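Local structure of glutaredoxin-glutathione complex (Polygonaceae, 5KQA) at residues Leu27-Gln32 and Glu72-Ala77; Ser51-Leu56 and Gly102-Val107; Lys55-Asp58 and Arg63-Thr66; Ala80-Trp85 and Val91-Ile96. The protein binds glutathione and, as a glutaredoxin of the thioredoxin clan, probably catalyses glutathione-dependent reduction of disulfides. All blocks are in the same frame, centred on the assembly; numbering follows the deposited sequence.

Interaction 1: residues Leu27-Gln32 and Glu72-Ala77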
loop_
_atom_site.group_PDB
_atom_site.type_symbol
_atom_site.label_atom_id
_atom_site.label_comp_id
_atom_site.label_asym_id
_atom_site.label_seq_id
_atom_site.Cartn_x
_atom_site.Cartn_y
_atom_site.Cartn_z
ATOM N N LEU A 27 -0.144 -2.260 -13.685
ATOM C CA LEU A 27 -0.454 -0.919 -13.207
ATOM C C LEU A 27 -1.963 -0.726 -13.089
ATOM O O LEU A 27 -2.449 -0.233 -12.077
ATOM C CB LEU A 27 0.142 0.144 -14.132
ATOM C CG LEU A 27 -0.123 1.598 -13.714
ATOM C CD1 LEU A 27 0.601 1.942 -12.415
ATOM C CD2 LEU A 27 0.277 2.563 -14.824
ATOM N N GLN A 28 -2.703 -1.112 -14.127
ATOM C CA GLN A 28 -4.163 -1.040 -14.068
ATOM C C GLN A 28 -4.702 -1.805 -12.859
ATOM O O GLN A 28 -5.559 -1.300 -12.134
ATOM C CB GLN A 28 -4.789 -1.575 -15.366
ATOM C CG GLN A 28 -4.653 -0.585 -16.531
ATOM C CD GLN A 28 -5.255 -1.083 -17.842
ATOM O OE1 GLN A 28 -6.085 -1.997 -17.862
ATOM N NE2 GLN A 28 -4.832 -0.474 -18.947
ATOM N N LYS A 29 -4.183 -3.010 -12.633
ATOM C CA LYS A 29 -4.592 -3.803 -11.480
ATOM C C LYS A 29 -4.327 -3.067 -10.167
ATOM O O LYS A 29 -5.181 -3.046 -9.286
ATOM C CB LYS A 29 -3.867 -5.154 -11.467
ATOM C CG LYS A 29 -4.085 -5.937 -10.181
ATOM C CD LYS A 29 -3.560 -7.374 -10.251
ATOM C CE LYS A 29 -3.939 -8.162 -8.976
ATOM N NZ LYS A 29 -3.740 -9.634 -9.114
ATOM N N ALA A 30 -3.134 -2.486 -10.030
ATOM C CA ALA A 30 -2.749 -1.781 -8.801
ATOM C C ALA A 30 -3.609 -0.540 -8.591
ATOM O O ALA A 30 -4.040 -0.255 -7.473
ATOM C CB ALA A 30 -1.282 -1.399 -8.842
ATOM N N GLN A 31 -3.873 0.186 -9.674
ATOM C CA GLN A 31 -4.692 1.396 -9.593
ATOM C C GLN A 31 -6.127 1.073 -9.179
ATOM O O GLN A 31 -6.719 1.786 -8.367
ATOM C CB GLN A 31 -4.670 2.149 -10.931
ATOM C CG GLN A 31 -3.303 2.764 -11.261
ATOM C CD GLN A 31 -3.217 3.342 -12.683
ATOM O OE1 GLN A 31 -3.817 2.817 -13.624
ATOM N NE2 GLN A 31 -2.464 4.424 -12.833
ATOM N N GLN A 32 -6.687 -0.007 -9.726
ATOM C CA GLN A 32 -8.047 -0.415 -9.376
ATOM C C GLN A 32 -8.138 -0.786 -7.897
ATOM O O GLN A 32 -9.149 -0.543 -7.244
ATOM C CB GLN A 32 -8.496 -1.601 -10.241
ATOM C CG GLN A 32 -10.006 -1.906 -10.215
ATOM C CD GLN A 32 -10.448 -2.805 -9.056
ATOM O OE1 GLN A 32 -9.687 -3.649 -8.569
ATOM N NE2 GLN A 32 -11.698 -2.628 -8.618
ATOM N N GLU A 72 1.106 -13.286 -5.658
ATOM C CA GLU A 72 0.403 -12.919 -6.877
ATOM C C GLU A 72 1.221 -13.401 -8.071
ATOM O O GLU A 72 2.443 -13.250 -8.073
ATOM C CB GLU A 72 0.180 -11.405 -6.931
ATOM C CG GLU A 72 -0.706 -10.868 -5.810
ATOM C CD GLU A 72 -2.183 -11.178 -6.017
ATOM O OE1 GLU A 72 -2.585 -11.461 -7.160
ATOM O OE2 GLU A 72 -2.949 -11.125 -5.034
ATOM N N SER A 73 0.576 -13.993 -9.076
ATOM C CA SER A 73 1.332 -14.450 -10.241
ATOM C C SER A 73 2.046 -13.288 -10.927
ATOM O O SER A 73 3.149 -13.455 -11.441
ATOM C CB SER A 73 0.435 -15.171 -11.252
ATOM O OG SER A 73 -0.635 -14.345 -11.679
ATOM N N ASP A 74 1.427 -12.107 -10.941
ATOM C CA ASP A 74 2.061 -10.958 -11.592
ATOM C C ASP A 74 2.705 -10.010 -10.579
ATOM O O ASP A 74 2.843 -8.813 -10.838
ATOM C CB ASP A 74 1.052 -10.211 -12.464
ATOM C CG ASP A 74 -0.142 -9.718 -11.681
ATOM O OD1 ASP A 74 -0.202 -9.977 -10.458
ATOM O OD2 ASP A 74 -1.029 -9.081 -12.290
ATOM N N GLY A 75 3.122 -10.560 -9.439
ATOM C CA GLY A 75 3.800 -9.792 -8.400
ATOM C C GLY A 75 5.025 -8.995 -8.842
ATOM O O GLY A 75 5.201 -7.843 -8.442
ATOM N N ASP A 76 5.882 -9.592 -9.660
ATOM C CA ASP A 76 7.019 -8.844 -10.211
ATOM C C ASP A 76 6.560 -7.667 -11.083
ATOM O O ASP A 76 7.114 -6.566 -10.998
ATOM C CB ASP A 76 7.931 -9.764 -11.026
ATOM C CG ASP A 76 8.519 -10.899 -10.190
ATOM O OD1 ASP A 76 8.536 -10.783 -8.945
ATOM O OD2 ASP A 76 8.956 -11.912 -10.781
ATOM N N ALA A 77 5.562 -7.901 -11.933
ATOM C CA ALA A 77 5.032 -6.831 -12.772
ATOM C C ALA A 77 4.388 -5.758 -11.905
ATOM O O ALA A 77 4.542 -4.560 -12.164
ATOM C CB ALA A 77 4.033 -7.374 -13.779
#

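Interaction 2: residues Ser51-Leu56 and Gly102-Val107. With GSH (glutathione), chain B.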
loop_
_atom_site.group_PDB
_atom_site.type_symbol
_atom_site.label_atom_id
_atom_site.label_comp_id
_atom_site.label_asym_id
_atom_site.label_seq_id
_atom_site.Cartn_x
_atom_site.Cartn_y
_atom_site.Cartn_z
ATOM N N SER A 51 4.682 -6.320 8.298
ATOM C CA SER A 51 4.041 -6.746 9.537
ATOM C C SER A 51 3.886 -5.595 10.527
ATOM O O SER A 51 2.847 -5.472 11.167
ATOM C CB SER A 51 4.827 -7.883 10.185
ATOM O OG SER A 51 4.765 -9.031 9.368
ATOM N N ARG A 52 4.917 -4.763 10.659
ATOM C CA ARG A 52 4.840 -3.582 11.525
ATOM C C ARG A 52 3.697 -2.640 11.146
ATOM O O ARG A 52 2.943 -2.186 12.017
ATOM C CB ARG A 52 6.161 -2.798 11.499
ATOM C CG ARG A 52 7.284 -3.412 12.319
ATOM C CD ARG A 52 7.772 -2.440 13.388
ATOM N NE ARG A 52 8.615 -1.395 12.821
ATOM C CZ ARG A 52 8.570 -0.114 13.172
ATOM N NH1 ARG A 52 9.386 0.751 12.589
ATOM N NH2 ARG A 52 7.714 0.305 14.097
ATOM N N VAL A 53 3.567 -2.331 9.857
ATOM C CA VAL A 53 2.569 -1.342 9.446
ATOM C C VAL A 53 1.176 -1.924 9.605
ATOM O O VAL A 53 0.248 -1.212 9.987
ATOM C CB VAL A 53 2.759 -0.832 7.978
ATOM C CG1 VAL A 53 4.123 -0.192 7.798
ATOM C CG2 VAL A 53 2.528 -1.927 6.962
ATOM N N LYS A 54 1.033 -3.222 9.344
ATOM C CA LYS A 54 -0.253 -3.888 9.531
ATOM C C LYS A 54 -0.665 -3.872 11.003
ATOM O O LYS A 54 -1.829 -3.632 11.336
ATOM C CB LYS A 54 -0.209 -5.336 9.029
ATOM C CG LYS A 54 -0.100 -5.501 7.527
ATOM C CD LYS A 54 0.255 -6.949 7.197
ATOM C CE LYS A 54 0.666 -7.115 5.756
ATOM N NZ LYS A 54 1.128 -8.513 5.454
ATOM N N LYS A 55 0.291 -4.156 11.880
ATOM C CA LYS A 55 0.034 -4.133 13.317
ATOM C C LYS A 55 -0.418 -2.739 13.785
ATOM O O LYS A 55 -1.351 -2.612 14.579
ATOM C CB LYS A 55 1.288 -4.576 14.073
ATOM C CG LYS A 55 1.082 -4.876 15.545
ATOM C CD LYS A 55 2.315 -5.576 16.112
ATOM C CE LYS A 55 2.119 -6.014 17.559
ATOM N NZ LYS A 55 1.999 -4.858 18.497
ATOM N N LEU A 56 0.245 -1.696 13.289
ATOM C CA LEU A 56 -0.158 -0.318 13.588
ATOM C C LEU A 56 -1.596 -0.050 13.158
ATOM O O LEU A 56 -2.399 0.461 13.934
ATOM C CB LEU A 56 0.774 0.689 12.902
ATOM C CG LEU A 56 0.369 2.164 13.082
ATOM C CD1 LEU A 56 0.724 2.662 14.465
ATOM C CD2 LEU A 56 0.969 3.058 12.028
ATOM N N GLY A 102 3.816 5.717 1.132
ATOM C CA GLY A 102 5.190 5.264 1.208
ATOM C C GLY A 102 5.331 3.979 2.001
ATOM O O GLY A 102 4.419 3.167 2.030
ATOM N N GLY A 103 6.476 3.800 2.652
ATOM C CA GLY A 103 6.744 2.587 3.399
ATOM C C GLY A 103 6.397 2.688 4.873
ATOM O O GLY A 103 5.637 3.564 5.291
ATOM N N CYS A 104 6.962 1.780 5.660
ATOM C CA CYS A 104 6.734 1.753 7.102
ATOM C C CYS A 104 7.159 3.053 7.775
ATOM O O CYS A 104 6.409 3.639 8.565
ATOM C CB CYS A 104 7.489 0.584 7.736
ATOM S SG CYS A 104 7.076 0.332 9.471
ATOM N N ASP A 105 8.368 3.494 7.456
ATOM C CA ASP A 105 8.894 4.756 7.961
ATOM C C ASP A 105 7.961 5.932 7.667
ATOM O O ASP A 105 7.679 6.746 8.545
ATOM C CB ASP A 105 10.267 5.014 7.362
ATOM C CG ASP A 105 10.372 4.538 5.923
ATOM O OD1 ASP A 105 9.370 4.643 5.169
ATOM O OD2 ASP A 105 11.462 4.047 5.547
ATOM N N SER A 106 7.491 6.020 6.426
ATOM C CA SER A 106 6.585 7.095 6.022
ATOM C C SER A 106 5.292 7.085 6.828
ATOM O O SER A 106 4.788 8.138 7.222
ATOM C CB SER A 106 6.259 6.986 4.532
ATOM O OG SER A 106 7.444 6.972 3.755
ATOM N N VAL A 107 4.751 5.891 7.063
ATOM C CA VAL A 107 3.520 5.755 7.829
ATOM C C VAL A 107 3.772 6.134 9.282
ATOM O O VAL A 107 2.976 6.844 9.900
ATOM C CB VAL A 107 2.947 4.316 7.756
ATOM C CG1 VAL A 107 1.838 4.133 8.788
ATOM C CG2 VAL A 107 2.447 4.003 6.331
HETATM N N1 GSH B . 12.452 1.931 4.988
HETATM C CA1 GSH B . 11.590 0.952 4.409
HETATM C C1 GSH B . 10.288 0.988 5.177
HETATM O O11 GSH B . 9.232 0.538 4.656
HETATM O O12 GSH B . 10.261 1.486 6.337
HETATM C CB1 GSH B . 12.235 -0.427 4.453
HETATM C CG1 GSH B . 11.294 -1.489 3.896
HETATM C CD1 GSH B . 12.050 -2.709 3.376
HETATM O OE1 GSH B . 13.262 -2.775 3.476
HETATM N N2 GSH B . 11.338 -3.785 2.765
HETATM C CA2 GSH B . 12.016 -4.936 2.259
HETATM C C2 GSH B . 11.988 -4.999 0.752
HETATM O O2 GSH B . 11.017 -4.615 0.117
HETATM C CB2 GSH B . 11.307 -6.210 2.661
HETATM S SG2 GSH B . 11.682 -6.675 4.328
HETATM N N3 GSH B . 13.098 -5.566 0.073
HETATM C CA3 GSH B . 13.067 -5.673 -1.345
HETATM C C3 GSH B . 11.938 -6.625 -1.739
HETATM O O31 GSH B . 11.322 -6.465 -2.825
HETATM O O32 GSH B . 11.594 -7.583 -0.988
#

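Interaction 3: residues Lys55-Asp58 and Arg63-Thr66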
loop_
_atom_site.group_PDB
_atom_site.type_symbol
_atom_site.label_atom_id
_atom_site.label_comp_id
_atom_site.label_asym_id
_atom_site.label_seq_id
_atom_site.Cartn_x
_atom_site.Cartn_y
_atom_site.Cartn_z
ATOM N N LYS A 55 0.291 -4.156 11.880
ATOM C CA LYS A 55 0.034 -4.133 13.317
ATOM C C LYS A 55 -0.418 -2.739 13.785
ATOM O O LYS A 55 -1.351 -2.612 14.579
ATOM C CB LYS A 55 1.288 -4.576 14.073
ATOM C CG LYS A 55 1.082 -4.876 15.545
ATOM C CD LYS A 55 2.315 -5.576 16.112
ATOM C CE LYS A 55 2.119 -6.014 17.559
ATOM N NZ LYS A 55 1.999 -4.858 18.497
ATOM N N LEU A 56 0.245 -1.696 13.289
ATOM C CA LEU A 56 -0.158 -0.318 13.588
ATOM C C LEU A 56 -1.596 -0.050 13.158
ATOM O O LEU A 56 -2.399 0.461 13.934
ATOM C CB LEU A 56 0.774 0.689 12.902
ATOM C CG LEU A 56 0.369 2.164 13.082
ATOM C CD1 LEU A 56 0.724 2.662 14.465
ATOM C CD2 LEU A 56 0.969 3.058 12.028
ATOM N N PHE A 57 -1.916 -0.379 11.909
ATOM C CA PHE A 57 -3.268 -0.176 11.399
ATOM C C PHE A 57 -4.290 -0.992 12.184
ATOM O O PHE A 57 -5.397 -0.517 12.425
ATOM C CB PHE A 57 -3.347 -0.528 9.908
ATOM C CG PHE A 57 -2.627 0.435 9.031
ATOM C CD1 PHE A 57 -2.697 1.799 9.280
ATOM C CD2 PHE A 57 -1.867 -0.012 7.967
ATOM C CE1 PHE A 57 -2.031 2.701 8.479
ATOM C CE2 PHE A 57 -1.192 0.888 7.163
ATOM C CZ PHE A 57 -1.278 2.244 7.417
ATOM N N ASP A 58 -3.929 -2.213 12.577
ATOM C CA ASP A 58 -4.811 -3.031 13.416
ATOM C C ASP A 58 -5.179 -2.280 14.696
ATOM O O ASP A 58 -6.357 -2.153 15.051
ATOM C CB ASP A 58 -4.154 -4.373 13.784
ATOM C CG ASP A 58 -4.010 -5.318 12.590
ATOM O OD1 ASP A 58 -4.794 -5.213 11.624
ATOM O OD2 ASP A 58 -3.105 -6.181 12.626
ATOM N N ARG A 63 -9.318 -0.374 8.702
ATOM C CA ARG A 63 -9.369 -1.541 7.835
ATOM C C ARG A 63 -8.573 -1.287 6.561
ATOM O O ARG A 63 -8.641 -0.212 5.956
ATOM C CB ARG A 63 -10.812 -1.936 7.512
ATOM C CG ARG A 63 -11.508 -1.099 6.468
ATOM C CD ARG A 63 -12.869 -1.714 6.163
ATOM N NE ARG A 63 -13.591 -2.032 7.396
ATOM C CZ ARG A 63 -14.566 -2.932 7.487
ATOM N NH1 ARG A 63 -14.945 -3.621 6.416
ATOM N NH2 ARG A 63 -15.160 -3.149 8.656
ATOM N N TYR A 64 -7.795 -2.286 6.175
ATOM C CA TYR A 64 -6.950 -2.180 5.009
ATOM C C TYR A 64 -7.068 -3.421 4.151
ATOM O O TYR A 64 -7.430 -4.497 4.631
ATOM C CB TYR A 64 -5.496 -1.964 5.421
ATOM C CG TYR A 64 -5.001 -2.989 6.398
ATOM C CD1 TYR A 64 -5.137 -2.786 7.764
ATOM C CD2 TYR A 64 -4.421 -4.171 5.961
ATOM C CE1 TYR A 64 -4.699 -3.722 8.675
ATOM C CE2 TYR A 64 -3.981 -5.118 6.869
ATOM C CZ TYR A 64 -4.116 -4.879 8.228
ATOM O OH TYR A 64 -3.689 -5.809 9.150
ATOM N N GLN A 65 -6.780 -3.247 2.872
ATOM C CA GLN A 65 -6.606 -4.361 1.966
ATOM C C GLN A 65 -5.117 -4.649 1.856
ATOM O O GLN A 65 -4.335 -3.790 1.438
ATOM C CB GLN A 65 -7.201 -4.046 0.586
ATOM C CG GLN A 65 -6.986 -5.149 -0.435
ATOM C CD GLN A 65 -7.775 -6.368 -0.081
ATOM O OE1 GLN A 65 -9.001 -6.322 -0.060
ATOM N NE2 GLN A 65 -7.083 -7.473 0.223
ATOM N N THR A 66 -4.725 -5.851 2.261
ATOM C CA THR A 66 -3.375 -6.333 2.032
ATOM C C THR A 66 -3.290 -7.043 0.690
ATOM O O THR A 66 -4.172 -7.838 0.335
ATOM C CB THR A 66 -2.923 -7.311 3.123
ATOM O OG1 THR A 66 -2.896 -6.640 4.378
ATOM C CG2 THR A 66 -1.538 -7.847 2.809
#

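Interaction 4: residues Ala80-Trp85 and Val91-Ile96. With GSH (glutathione), chain B.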
loop_
_atom_site.group_PDB
_atom_site.type_symbol
_atom_site.label_atom_id
_atom_site.label_comp_id
_atom_site.label_asym_id
_atom_site.label_seq_id
_atom_site.Cartn_x
_atom_site.Cartn_y
_atom_site.Cartn_z
ATOM N N ALA A 80 7.109 -3.699 -10.351
ATOM C CA ALA A 80 7.665 -2.826 -11.376
ATOM C C ALA A 80 6.754 -1.631 -11.652
ATOM O O ALA A 80 7.227 -0.508 -11.846
ATOM C CB ALA A 80 7.918 -3.608 -12.670
ATOM N N ALA A 81 5.450 -1.873 -11.694
ATOM C CA ALA A 81 4.487 -0.799 -11.914
ATOM C C ALA A 81 4.489 0.195 -10.745
ATOM O O ALA A 81 4.346 1.407 -10.941
ATOM C CB ALA A 81 3.098 -1.373 -12.127
ATOM N N LEU A 82 4.670 -0.315 -9.531
ATOM C CA LEU A 82 4.663 0.551 -8.351
ATOM C C LEU A 82 5.913 1.417 -8.330
ATOM O O LEU A 82 5.882 2.556 -7.860
ATOM C CB LEU A 82 4.570 -0.268 -7.063
ATOM C CG LEU A 82 3.244 -0.968 -6.743
ATOM C CD1 LEU A 82 3.453 -1.995 -5.633
ATOM C CD2 LEU A 82 2.109 0.019 -6.359
ATOM N N LEU A 83 7.018 0.874 -8.842
ATOM C CA LEU A 83 8.241 1.653 -8.993
ATOM C C LEU A 83 8.019 2.796 -9.983
ATOM O O LEU A 83 8.342 3.942 -9.705
ATOM C CB LEU A 83 9.402 0.768 -9.460
ATOM C CG LEU A 83 10.721 1.480 -9.818
ATOM C CD1 LEU A 83 11.201 2.426 -8.704
ATOM C CD2 LEU A 83 11.806 0.460 -10.145
ATOM N N GLN A 84 7.481 2.476 -11.150
ATOM C CA GLN A 84 7.183 3.500 -12.138
ATOM C C GLN A 84 6.257 4.580 -11.566
ATOM O O GLN A 84 6.457 5.772 -11.775
ATOM C CB GLN A 84 6.551 2.870 -13.376
ATOM C CG GLN A 84 6.027 3.887 -14.383
ATOM C CD GLN A 84 5.189 3.245 -15.463
ATOM O OE1 GLN A 84 3.966 3.432 -15.521
ATOM N NE2 GLN A 84 5.839 2.479 -16.329
ATOM N N TRP A 85 5.255 4.142 -10.822
ATOM C CA TRP A 85 4.219 5.015 -10.291
ATOM C C TRP A 85 4.665 5.850 -9.087
ATOM O O TRP A 85 4.284 7.027 -8.967
ATOM C CB TRP A 85 3.026 4.147 -9.918
ATOM C CG TRP A 85 1.756 4.820 -9.509
ATOM C CD1 TRP A 85 1.435 6.140 -9.611
ATOM C CD2 TRP A 85 0.616 4.166 -8.939
ATOM N NE1 TRP A 85 0.163 6.353 -9.125
ATOM C CE2 TRP A 85 -0.358 5.158 -8.704
ATOM C CE3 TRP A 85 0.338 2.838 -8.584
ATOM C CZ2 TRP A 85 -1.602 4.863 -8.153
ATOM C CZ3 TRP A 85 -0.895 2.548 -8.026
ATOM C CH2 TRP A 85 -1.850 3.560 -7.814
ATOM N N VAL A 91 8.532 -2.994 -0.332
ATOM C CA VAL A 91 7.293 -3.145 0.408
ATOM C C VAL A 91 7.650 -2.924 1.866
ATOM O O VAL A 91 8.774 -3.212 2.277
ATOM C CB VAL A 91 6.630 -4.551 0.212
ATOM C CG1 VAL A 91 5.998 -4.679 -1.180
ATOM C CG2 VAL A 91 7.647 -5.680 0.465
ATOM N N PRO A 92 6.700 -2.415 2.659
ATOM C CA PRO A 92 5.335 -2.098 2.237
ATOM C C PRO A 92 5.215 -0.811 1.408
ATOM O O PRO A 92 5.999 0.123 1.564
ATOM C CB PRO A 92 4.603 -1.946 3.568
ATOM C CG PRO A 92 5.661 -1.418 4.492
ATOM C CD PRO A 92 6.916 -2.131 4.093
ATOM N N ASN A 93 4.211 -0.778 0.540
ATOM C CA ASN A 93 3.901 0.398 -0.262
ATOM C C ASN A 93 2.434 0.727 -0.015
ATOM O O ASN A 93 1.537 0.046 -0.514
ATOM C CB ASN A 93 4.185 0.145 -1.742
ATOM C CG ASN A 93 4.316 1.429 -2.549
ATOM O OD1 ASN A 93 3.703 2.443 -2.232
ATOM N ND2 ASN A 93 5.119 1.383 -3.602
ATOM N N VAL A 94 2.213 1.752 0.798
ATOM C CA VAL A 94 0.896 2.102 1.328
ATOM C C VAL A 94 0.202 3.244 0.567
ATOM O O VAL A 94 0.814 4.265 0.253
ATOM C CB VAL A 94 1.017 2.501 2.830
ATOM C CG1 VAL A 94 -0.355 2.825 3.440
ATOM C CG2 VAL A 94 1.711 1.397 3.616
ATOM N N PHE A 95 -1.084 3.057 0.278
ATOM C CA PHE A 95 -1.921 4.117 -0.280
ATOM C C PHE A 95 -3.085 4.388 0.656
ATOM O O PHE A 95 -3.657 3.460 1.225
ATOM C CB PHE A 95 -2.457 3.739 -1.661
ATOM C CG PHE A 95 -1.411 3.702 -2.736
ATOM C CD1 PHE A 95 -0.480 2.677 -2.779
ATOM C CD2 PHE A 95 -1.378 4.678 -3.715
ATOM C CE1 PHE A 95 0.467 2.624 -3.775
ATOM C CE2 PHE A 95 -0.432 4.636 -4.716
ATOM C CZ PHE A 95 0.500 3.608 -4.741
ATOM N N ILE A 96 -3.427 5.662 0.810
ATOM C CA ILE A 96 -4.577 6.074 1.616
ATOM C C ILE A 96 -5.411 7.085 0.832
ATOM O O ILE A 96 -4.891 8.107 0.389
ATOM C CB ILE A 96 -4.140 6.694 2.968
ATOM C CG1 ILE A 96 -3.432 5.638 3.821
ATOM C CG2 ILE A 96 -5.347 7.268 3.729
ATOM C CD1 ILE A 96 -2.956 6.141 5.166
HETATM N N1 GSH B . 12.452 1.931 4.988
HETATM C CA1 GSH B . 11.590 0.952 4.409
HETATM C C1 GSH B . 10.288 0.988 5.177
HETATM O O11 GSH B . 9.232 0.538 4.656
HETATM O O12 GSH B . 10.261 1.486 6.337
HETATM C CB1 GSH B . 12.235 -0.427 4.453
HETATM C CG1 GSH B . 11.294 -1.489 3.896
HETATM C CD1 GSH B . 12.050 -2.709 3.376
HETATM O OE1 GSH B . 13.262 -2.775 3.476
HETATM N N2 GSH B . 11.338 -3.785 2.765
HETATM C CA2 GSH B . 12.016 -4.936 2.259
HETATM C C2 GSH B . 11.988 -4.999 0.752
HETATM O O2 GSH B . 11.017 -4.615 0.117
HETATM C CB2 GSH B . 11.307 -6.210 2.661
HETATM S SG2 GSH B . 11.682 -6.675 4.328
HETATM N N3 GSH B . 13.098 -5.566 0.073
HETATM C CA3 GSH B . 13.067 -5.673 -1.345
HETATM C C3 GSH B . 11.938 -6.625 -1.739
HETATM O O31 GSH B . 11.322 -6.465 -2.825
HETATM O O32 GSH B . 11.594 -7.583 -0.988
#

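Interaction 1: residues Leu27-Gln32 and Glu72-Ala77
K29, on helix 20-35, reaches across to two acids, E72 and D74, that sit just before and at the start of helix 75-86. NZ of K29 donates to OE1 of E72 over 2.9 Å, a hydrogen bond that is also a salt bridge. It meets the oxygen from above the carboxylate plane, 53° out of it, so charge attraction probably counts for more here than a precise aim at a lone pair. A second, long salt bridge runs from the same NZ to OD1 of D74, 3.8 Å away, and one ammonium group thereby serves two carboxylates.

The rest is contact along the lysine chain. K29 is extended throughout, its CG anti to the backbone N (chi1 171°), which carries the amine over a gap where the nearest CA atoms, those of K29 and D74, are 9.8 Å apart. On the way its CD passes OD2 of D74 at 3.7 Å. E72 bends back at chi2 (-75°), turning its carboxylate to the incoming amine. The reach and single ammonium group of a lysine suit a gap of this width; an alanine here would probably leave the neighbouring carboxylates of E72 and D74 without their shared positive partner.

In the backbone, E72 to G75 form a type I beta turn, closed by G75 N to E72 O at 3.1 Å, which brings both acids to the same side. D74 takes the N-cap position of helix 75-86. Together K29, E72 and D74 make a surface salt-bridge network joining the N-terminal helix of the glutaredoxin fold to the turn that leads into helix 75-86.

Interaction 2: residues Ser51-Leu56 and Gly102-Val107
C104 turns its SG anti to the backbone N (chi1 -172°), and V53 sets CG1 beside its own backbone N (chi1 -59°); these two torsions bring sulfur and methyl together at 3.4 Å. The same CG1 presses on CA of C104 at 3.3 Å, tighter than usual for two carbons, where the backbones come close, CA atoms of V53 and C104 5.7 Å apart, and compact side chains suit the place. R52, bent at chi2 and chi3, folds back until its guanidinium lies with one face over the sulfur of C104, offset toward the rim, while its CB touches SG at 3.8 Å. One turn further on, L56 and V107 slide past each other in opposite directions, CD2 of L56 meeting CG1 of V107 at 3.5 Å. L116 of helix 116-122 packs on both.

The other side of segment 102-107 holds glutathione. C104 N donates to O11 of the ligand at 2.8 Å, and D105 N donates to O12 at 3.0 Å, so the first turn of helix 104-112 grips a carboxylate with its backbone N-H groups. OD2 of D105 comes to 2.4 Å from ligand N1, too short to be taken at face value. At G103 a side chain would collide with O11, which is consistent with a glycine there. Helix 48-60 thus backs the helix start that forms the gamma-glutamyl end of the glutathione site, a hallmark of glutaredoxins in the thioredoxin fold.

Interaction 3: residues Lys55-Asp58 and Arg63-Thr66
Y64 swings its ring up to helix 48-60 and gives its hydroxyl to D58: OH donates to OD1 over 2.8 Å. The oxygen is met on the syn side of the carboxylate, 30° out of its plane, and lies at the edge of the tyrosine ring, near the ring plane. For this Y64 places CG between its backbone N and carbonyl carbon (chi1 53°), a cramped rotamer that points the ring across to the helix, hydroxyl end first. D58 starts off at an angle to the contact, and its carboxylate comes round to the hydroxyl, with carboxylate and tyrosine ring planes 33° apart.

The helix and strand 65-68 belong to the beta-alpha-beta unit that opens with strand 39-43, and Y64 stands where the chain, leaving the helix, comes back toward the sheet. Nearer the root of the ring, CB of F57 rests against CD1 of Y64 at 3.6 Å. The two rings sit obliquely, centroids 6.0 Å apart, while F57 sends its own ring inward onto L39 and V41. A tyrosine suits this half-buried place, its ring resting against CB of F57 and its hydroxyl reaching the surface acid; a serine in its place would probably uncover the CB of F57 and leave D58 without this donor.

Interaction 4: residues Ala80-Trp85 and Val91-Ile96
L82 and F95 meet where helix 75-86 packs on strand 93-96, the two short segments running at 62° with their axes 11.3 Å apart at closest approach. This is helix-on-sheet packing of the thioredoxin fold, and the strand is preceded by the cis-proline, P92, that marks the family. The nearest CA atoms, of L82 and N93, are 8.1 Å apart, a gap that large side chains fill. N93 and F95 of the strand face the helix, while V94, and P92 just before the strand, turn to the other side of the sheet, where P92 packs on V53 of helix 48-60.

F95 is the centre of the packing. Its ring is turned toward W85, which holds its CG anti to the backbone N (chi1 -172°), a torsion that carries the indole to the F95 ring. CE2 of F95 lies over one face of the indole, offset toward the rim, 3.6 Å from CH2 of W85. The rings are oblique, with planes at 33° and the six-membered ring of W85 4.6 Å from that of F95 between centroids. Broad flat residues suit this spot because they cover much apolar surface at once. L82 fills the next place along: its CD2 touches CE1 of F95 at 4.0 Å, and its CB lies against ND2 of N93, an amide that also makes a weak hydrogen bond to T86.

Just before the strand, V91 pairs with glutathione much as a neighbouring strand would: V91 N donates to O2 of the ligand at 3.0 Å, and V91 O accepts from ligand N2 at 2.7 Å.

In the fold
Along the chain interaction 3 is nested in the loop closed by interaction 1, interaction 4 lies inside that of interaction 2, and interactions 1 and 2 cross. Helix 75-86 serves both 1 and 4, whose centres lie 10 Å apart and which touch where L27 and Q31 pack on W85. Helix 48-60 serves 2 and 3, with centres 9 Å apart. Interactions 1 and 2 sit about 20 Å apart between centres, on opposite sides of the chain's centre, while interactions 3 and 4 both reach the four-stranded sheet. Interactions 2 and 4 meet through G102 and V94 and both touch glutathione, so these two contacts each supply part of the ligand site.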